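Local atomic coordinates of cellulase (Uncultured bacterium, PDB entry 3WX5), a protein that probably hydrolyses internal beta-1,4-glucosidic bonds of cellulose, as an endoglucanase of glycoside hydrolase family 12. Residues V162-W172 against Y180-P188. Numbering follows the deposited sequence.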
ATOM      1  N   VAL A 162     -12.415  14.912  -4.288  1.00 15.39           N
ATOM      2  CA  VAL A 162     -13.575  14.034  -4.100  1.00 14.16           C
ATOM      3  C   VAL A 162     -13.821  13.749  -2.603  1.00 13.81           C
ATOM      4  O   VAL A 162     -12.867  13.642  -1.839  1.00 11.93           O
ATOM      5  CB  VAL A 162     -13.380  12.718  -4.929  1.00 13.24           C
ATOM      6  CG1 VAL A 162     -12.170  11.919  -4.399  1.00 15.86           C
ATOM      7  CG2 VAL A 162     -14.637  11.880  -4.959  1.00 16.76           C
ATOM      8  N   SER A 163     -15.096  13.700  -2.189  1.00 12.61           N
ATOM      9  CA  SER A 163     -15.473  13.212  -0.840  1.00 11.92           C
ATOM     10  C   SER A 163     -15.706  11.706  -0.912  1.00 12.52           C
ATOM     11  O   SER A 163     -16.578  11.249  -1.673  1.00 10.58           O
ATOM     12  CB  SER A 163     -16.751  13.880  -0.343  1.00 14.26           C
ATOM     13  OG  SER A 163     -17.065  13.403   0.975  1.00 22.82           O
ATOM     14  N   LEU A 164     -14.892  10.953  -0.176  1.00 11.35           N
ATOM     15  CA  LEU A 164     -15.007   9.476  -0.134  1.00 10.42           C
ATOM     16  C   LEU A 164     -14.666   8.992   1.253  1.00 12.17           C
ATOM     17  O   LEU A 164     -13.766   9.528   1.893  1.00 11.44           O
ATOM     18  CB  LEU A 164     -14.028   8.831  -1.122  1.00 10.90           C
ATOM     19  CG  LEU A 164     -14.257   9.043  -2.628  1.00 12.32           C
ATOM     20  CD1 LEU A 164     -13.020   8.517  -3.418  1.00 10.22           C
ATOM     21  CD2 LEU A 164     -15.573   8.346  -3.074  1.00 13.16           C
ATOM     22  N   ALA A 165     -15.439   8.027   1.739  1.00 12.27           N
ATOM     23  CA  ALA A 165     -15.060   7.230   2.919  1.00 12.41           C
ATOM     24  C   ALA A 165     -14.938   8.094   4.166  1.00 13.65           C
ATOM     25  O   ALA A 165     -14.182   7.761   5.079  1.00 13.53           O
ATOM     26  CB  ALA A 165     -13.727   6.468   2.668  1.00 10.32           C
ATOM     27  N   GLY A 166     -15.593   9.255   4.156  1.00 12.46           N
ATOM     28  CA  GLY A 166     -15.664  10.062   5.368  1.00 13.95           C
ATOM     29  C   GLY A 166     -14.638  11.180   5.394  1.00 13.07           C
ATOM     30  O   GLY A 166     -14.425  11.800   6.429  1.00 12.75           O
ATOM     31  N   ALA A 167     -13.960  11.401   4.266  1.00 12.61           N
ATOM     32  CA  ALA A 167     -12.942  12.445   4.167  1.00 13.18           C
ATOM     33  C   ALA A 167     -12.860  12.946   2.742  1.00 13.07           C
ATOM     34  O   ALA A 167     -13.663  12.542   1.905  1.00 10.63           O
ATOM     35  CB  ALA A 167     -11.579  11.909   4.635  1.00 13.70           C
ATOM     36  N   THR A 168     -11.964  13.914   2.518  1.00 11.93           N
ATOM     37  CA  THR A 168     -11.778  14.573   1.238  1.00 12.61           C
ATOM     38  C   THR A 168     -10.389  14.229   0.691  1.00  9.31           C
ATOM     39  O   THR A 168      -9.415  14.180   1.466  1.00 10.81           O
ATOM     40  CB  THR A 168     -11.920  16.128   1.450  1.00 10.40           C
ATOM     41  OG1 THR A 168     -13.295  16.368   1.800  1.00 22.52           O
ATOM     42  CG2 THR A 168     -11.654  16.866   0.171  1.00 23.56           C
ATOM     43  N   TRP A 169     -10.304  14.038  -0.631  1.00  9.93           N
ATOM     44  CA  TRP A 169      -9.085  13.561  -1.310  1.00  8.75           C
ATOM     45  C   TRP A 169      -8.850  14.277  -2.635  1.00  8.95           C
ATOM     46  O   TRP A 169      -9.766  14.477  -3.415  1.00 12.94           O
ATOM     47  CB  TRP A 169      -9.174  12.040  -1.582  1.00  8.69           C
ATOM     48  CG  TRP A 169      -9.723  11.251  -0.383  1.00  9.08           C
ATOM     49  CD1 TRP A 169     -11.050  11.103  -0.035  1.00  8.53           C
ATOM     50  CD2 TRP A 169      -8.965  10.563   0.633  1.00  7.78           C
ATOM     51  NE1 TRP A 169     -11.145  10.436   1.177  1.00  7.95           N
ATOM     52  CE2 TRP A 169      -9.889  10.079   1.595  1.00 10.17           C
ATOM     53  CE3 TRP A 169      -7.598  10.298   0.819  1.00  7.86           C
ATOM     54  CZ2 TRP A 169      -9.493   9.291   2.686  1.00 12.64           C
ATOM     55  CZ3 TRP A 169      -7.205   9.582   1.947  1.00  9.34           C
ATOM     56  CH2 TRP A 169      -8.159   9.094   2.874  1.00 10.42           C
ATOM     57  N   GLU A 170      -7.583  14.558  -2.918  1.00  9.88           N
ATOM     58  CA  GLU A 170      -7.107  14.838  -4.278  1.00 11.36           C
ATOM     59  C   GLU A 170      -7.038  13.571  -5.089  1.00 12.28           C
ATOM     60  O   GLU A 170      -6.528  12.569  -4.596  1.00 13.07           O
ATOM     61  CB  GLU A 170      -5.686  15.413  -4.204  1.00 11.09           C
ATOM     62  CG  GLU A 170      -5.567  16.648  -3.287  1.00 10.17           C
ATOM     63  CD  GLU A 170      -4.143  17.122  -3.142  1.00 15.82           C
ATOM     64  OE1 GLU A 170      -3.272  16.587  -3.844  1.00 13.35           O
ATOM     65  OE2 GLU A 170      -3.872  17.996  -2.289  1.00 16.15           O
ATOM     66  N   VAL A 171      -7.487  13.618  -6.350  1.00 11.31           N
ATOM     67  CA  VAL A 171      -7.376  12.451  -7.219  1.00 12.45           C
ATOM     68  C   VAL A 171      -6.284  12.705  -8.257  1.00 12.82           C
ATOM     69  O   VAL A 171      -6.290  13.756  -8.917  1.00 11.92           O
ATOM     70  CB  VAL A 171      -8.720  12.138  -7.931  1.00 12.47           C
ATOM     71  CG1 VAL A 171      -8.641  10.831  -8.663  1.00 12.91           C
ATOM     72  CG2 VAL A 171      -9.887  12.091  -6.904  1.00 11.46           C
ATOM     73  N   TRP A 172      -5.286  11.818  -8.294  1.00 11.14           N
ATOM     74  CA  TRP A 172      -4.163  11.899  -9.259  1.00  9.48           C
ATOM     75  C   TRP A 172      -4.196  10.701 -10.167  1.00 11.45           C
ATOM     76  O   TRP A 172      -4.533   9.602  -9.708  1.00  9.65           O
ATOM     77  CB  TRP A 172      -2.831  11.883  -8.510  1.00  9.20           C
ATOM     78  CG  TRP A 172      -2.624  13.105  -7.675  1.00  9.49           C
ATOM     79  CD1 TRP A 172      -3.268  13.441  -6.505  1.00 10.11           C
ATOM     80  CD2 TRP A 172      -1.752  14.180  -7.983  1.00 14.39           C
ATOM     81  NE1 TRP A 172      -2.832  14.684  -6.064  1.00 13.70           N
ATOM     82  CE2 TRP A 172      -1.884  15.143  -6.951  1.00 13.16           C
ATOM     83  CE3 TRP A 172      -0.793  14.387  -8.994  1.00 17.13           C
ATOM     84  CZ2 TRP A 172      -1.119  16.320  -6.928  1.00 18.14           C
ATOM     85  CZ3 TRP A 172      -0.069  15.565  -8.993  1.00 19.90           C
ATOM     86  CH2 TRP A 172      -0.221  16.514  -7.956  1.00 18.36           C
ATOM     87  N   TYR A 180      -2.395   4.271 -12.899  1.00 12.27           N
ATOM     88  CA  TYR A 180      -2.032   4.651 -11.535  1.00 11.75           C
ATOM     89  C   TYR A 180      -3.030   5.678 -11.046  1.00 12.72           C
ATOM     90  O   TYR A 180      -3.223   6.714 -11.692  1.00 11.07           O
ATOM     91  CB  TYR A 180      -0.646   5.277 -11.544  1.00 11.69           C
ATOM     92  CG  TYR A 180      -0.221   5.979 -10.263  1.00 13.16           C
ATOM     93  CD1 TYR A 180       0.542   5.312  -9.311  1.00 13.20           C
ATOM     94  CD2 TYR A 180      -0.402   7.353 -10.115  1.00 10.86           C
ATOM     95  CE1 TYR A 180       1.015   5.963  -8.149  1.00 11.80           C
ATOM     96  CE2 TYR A 180       0.072   8.041  -8.944  1.00  9.20           C
ATOM     97  CZ  TYR A 180       0.799   7.336  -7.992  1.00 13.74           C
ATOM     98  OH  TYR A 180       1.361   8.002  -6.917  1.00 14.17           O
ATOM     99  N   ILE A 181      -3.716   5.372  -9.955  1.00 12.20           N
ATOM    100  CA  ILE A 181      -4.638   6.331  -9.353  1.00 12.30           C
ATOM    101  C   ILE A 181      -4.236   6.562  -7.907  1.00 12.28           C
ATOM    102  O   ILE A 181      -4.052   5.613  -7.153  1.00 12.17           O
ATOM    103  CB  ILE A 181      -6.117   5.840  -9.347  1.00 11.40           C
ATOM    104  CG1 ILE A 181      -6.495   5.157 -10.681  1.00 10.83           C
ATOM    105  CG2 ILE A 181      -7.032   7.047  -9.120  1.00 10.97           C
ATOM    106  CD1 ILE A 181      -6.421   3.617 -10.638  1.00 10.42           C
ATOM    107  N   ALA A 182      -4.014   7.820  -7.529  1.00 10.86           N
ATOM    108  CA  ALA A 182      -3.646   8.084  -6.131  1.00 12.48           C
ATOM    109  C   ALA A 182      -4.667   9.023  -5.502  1.00 11.60           C
ATOM    110  O   ALA A 182      -5.012  10.068  -6.083  1.00 12.14           O
ATOM    111  CB  ALA A 182      -2.265   8.688  -6.057  1.00 12.98           C
ATOM    112  N   TYR A 183      -5.099   8.688  -4.293  1.00 11.23           N
ATOM    113  CA  TYR A 183      -5.974   9.586  -3.537  1.00 11.25           C
ATOM    114  C   TYR A 183      -5.153  10.147  -2.402  1.00 10.50           C
ATOM    115  O   TYR A 183      -4.775   9.413  -1.506  1.00 12.20           O
ATOM    116  CB  TYR A 183      -7.187   8.830  -2.971  1.00 10.57           C
ATOM    117  CG  TYR A 183      -8.087   8.295  -4.076  1.00 10.34           C
ATOM    118  CD1 TYR A 183      -7.802   7.075  -4.698  1.00  9.60           C
ATOM    119  CD2 TYR A 183      -9.169   9.048  -4.552  1.00 10.84           C
ATOM    120  CE1 TYR A 183      -8.600   6.596  -5.756  1.00 10.06           C
ATOM    121  CE2 TYR A 183      -9.988   8.568  -5.596  1.00 12.78           C
ATOM    122  CZ  TYR A 183      -9.695   7.342  -6.185  1.00 15.51           C
ATOM    123  OH  TYR A 183     -10.404   6.903  -7.289  1.00 12.12           O
ATOM    124  N   ARG A 184      -4.907  11.453  -2.421  1.00  9.86           N
ATOM    125  CA  ARG A 184      -4.103  12.059  -1.373  1.00 10.81           C
ATOM    126  C   ARG A 184      -5.046  12.798  -0.435  1.00 11.68           C
ATOM    127  O   ARG A 184      -5.694  13.762  -0.853  1.00 11.69           O
ATOM    128  CB  ARG A 184      -3.094  13.049  -1.984  1.00 12.06           C
ATOM    129  CG  ARG A 184      -2.113  13.607  -0.953  1.00 13.23           C
ATOM    130  CD  ARG A 184      -1.222  14.731  -1.529  1.00 15.98           C
ATOM    131  NE  ARG A 184       0.005  14.783  -0.746  1.00 23.78           N
ATOM    132  CZ  ARG A 184       1.200  15.115  -1.236  1.00 23.87           C
ATOM    133  NH1 ARG A 184       1.306  15.552  -2.494  1.00 14.33           N
ATOM    134  NH2 ARG A 184       2.283  15.006  -0.466  1.00 14.66           N
ATOM    135  N   ARG A 185      -5.014  12.469   0.853  1.00 11.33           N
ATOM    136  CA  ARG A 185      -5.983  13.080   1.789  1.00 10.65           C
ATOM    137  C   ARG A 185      -5.689  14.581   1.839  1.00 10.84           C
ATOM    138  O   ARG A 185      -4.519  14.975   1.749  1.00 13.13           O
ATOM    139  CB  ARG A 185      -5.830  12.486   3.191  1.00 11.05           C
ATOM    140  CG  ARG A 185      -7.126  12.541   4.003  1.00 10.41           C
ATOM    141  CD  ARG A 185      -6.918  11.832   5.344  1.00  8.52           C
ATOM    142  NE  ARG A 185      -8.161  11.684   6.110  1.00 10.98           N
ATOM    143  CZ  ARG A 185      -8.729  12.651   6.817  1.00 16.96           C
ATOM    144  NH1 ARG A 185      -8.165  13.864   6.884  1.00  9.67           N
ATOM    145  NH2 ARG A 185      -9.813  12.370   7.546  1.00 15.09           N
ATOM    146  N   THR A 186      -6.727  15.410   1.903  1.00 10.29           N
ATOM    147  CA  THR A 186      -6.528  16.875   1.849  1.00 14.12           C
ATOM    148  C   THR A 186      -5.852  17.382   3.121  1.00 15.53           C
ATOM    149  O   THR A 186      -5.226  18.454   3.118  1.00 15.51           O
ATOM    150  CB  THR A 186      -7.852  17.651   1.616  1.00 14.71           C
ATOM    151  OG1 THR A 186      -8.787  17.297   2.626  1.00 18.91           O
ATOM    152  CG2 THR A 186      -8.470  17.291   0.253  1.00 17.36           C
ATOM    153  N   THR A 187      -6.054  16.664   4.233  1.00 14.45           N
ATOM    154  CA  THR A 187      -5.179  16.815   5.399  1.00 15.13           C
ATOM    155  C   THR A 187      -4.687  15.479   5.921  1.00 13.43           C
ATOM    156  O   THR A 187      -5.415  14.484   5.878  1.00 12.70           O
ATOM    157  CB  THR A 187      -5.864  17.581   6.568  1.00 17.32           C
ATOM    158  OG1 THR A 187      -7.009  16.857   6.998  1.00 20.71           O
ATOM    159  CG2 THR A 187      -6.308  18.978   6.106  1.00 19.06           C
ATOM    160  N   PRO A 188      -3.445  15.442   6.420  1.00 14.01           N
ATOM    161  CA  PRO A 188      -2.855  14.152   6.834  1.00 13.19           C
ATOM    162  C   PRO A 188      -3.473  13.606   8.124  1.00 12.93           C
ATOM    163  O   PRO A 188      -3.984  14.388   8.925  1.00 10.46           O
ATOM    164  CB  PRO A 188      -1.365  14.472   7.007  1.00 14.51           C
ATOM    165  CG  PRO A 188      -1.298  15.998   7.144  1.00 16.70           C
ATOM    166  CD  PRO A 188      -2.499  16.581   6.491  1.00 14.20           C
TER
HETATM  167  O   HOH W   1      -3.434  17.074   0.277  1.00 16.65           O
HETATM  168  O   HOH W   2      -0.689  17.305  -3.423  1.00 17.74           O
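W169 offers one indole face to the aliphatic chain of R185, whose CG stands 3.8 Å from the six-membered ring centroid in a CH-pi contact. With CG anti to the backbone N (chi1 -153°), R185 crosses the ring and lays its guanidinium face on A167 CB, while NH1 donates to T187 O. Replacing R185 with alanine would probably strip the CG and CD cover from that indole and leave T187 O without this donor. W169 NE1 donates to L164 O (2.9 Å), which lies in the indole plane, the donor tilted 30° from the carbonyl plane. On the same sheet face, Y183 CE2 packs against L164 CD1 (3.7 Å) and V171 CG2; its hydroxyl bonds D203, and F200 meets both rings edge-to-face. Hydrogen-bonded antiparallel pairs E170-R184 (E170 N to R184 O 2.9 Å) and W172-A182 alternate with non-hydrogen-bonded W169-R185 and V171-Y183. On the opposite face, W172 packs CB against A182 CB, with A182 O at its ring edge, and NE1 reaches the anti lone pair of E170 OE1 (3.0 Å). E170 and R184 form no direct salt bridge; one water joins E170 OE1 and, weakly, R184 NH1, while NH2 donates to V152 O. The hairpin thus turns mainly ring and aliphatic contacts to helix 197-206, and water-bridged polar ones opposite.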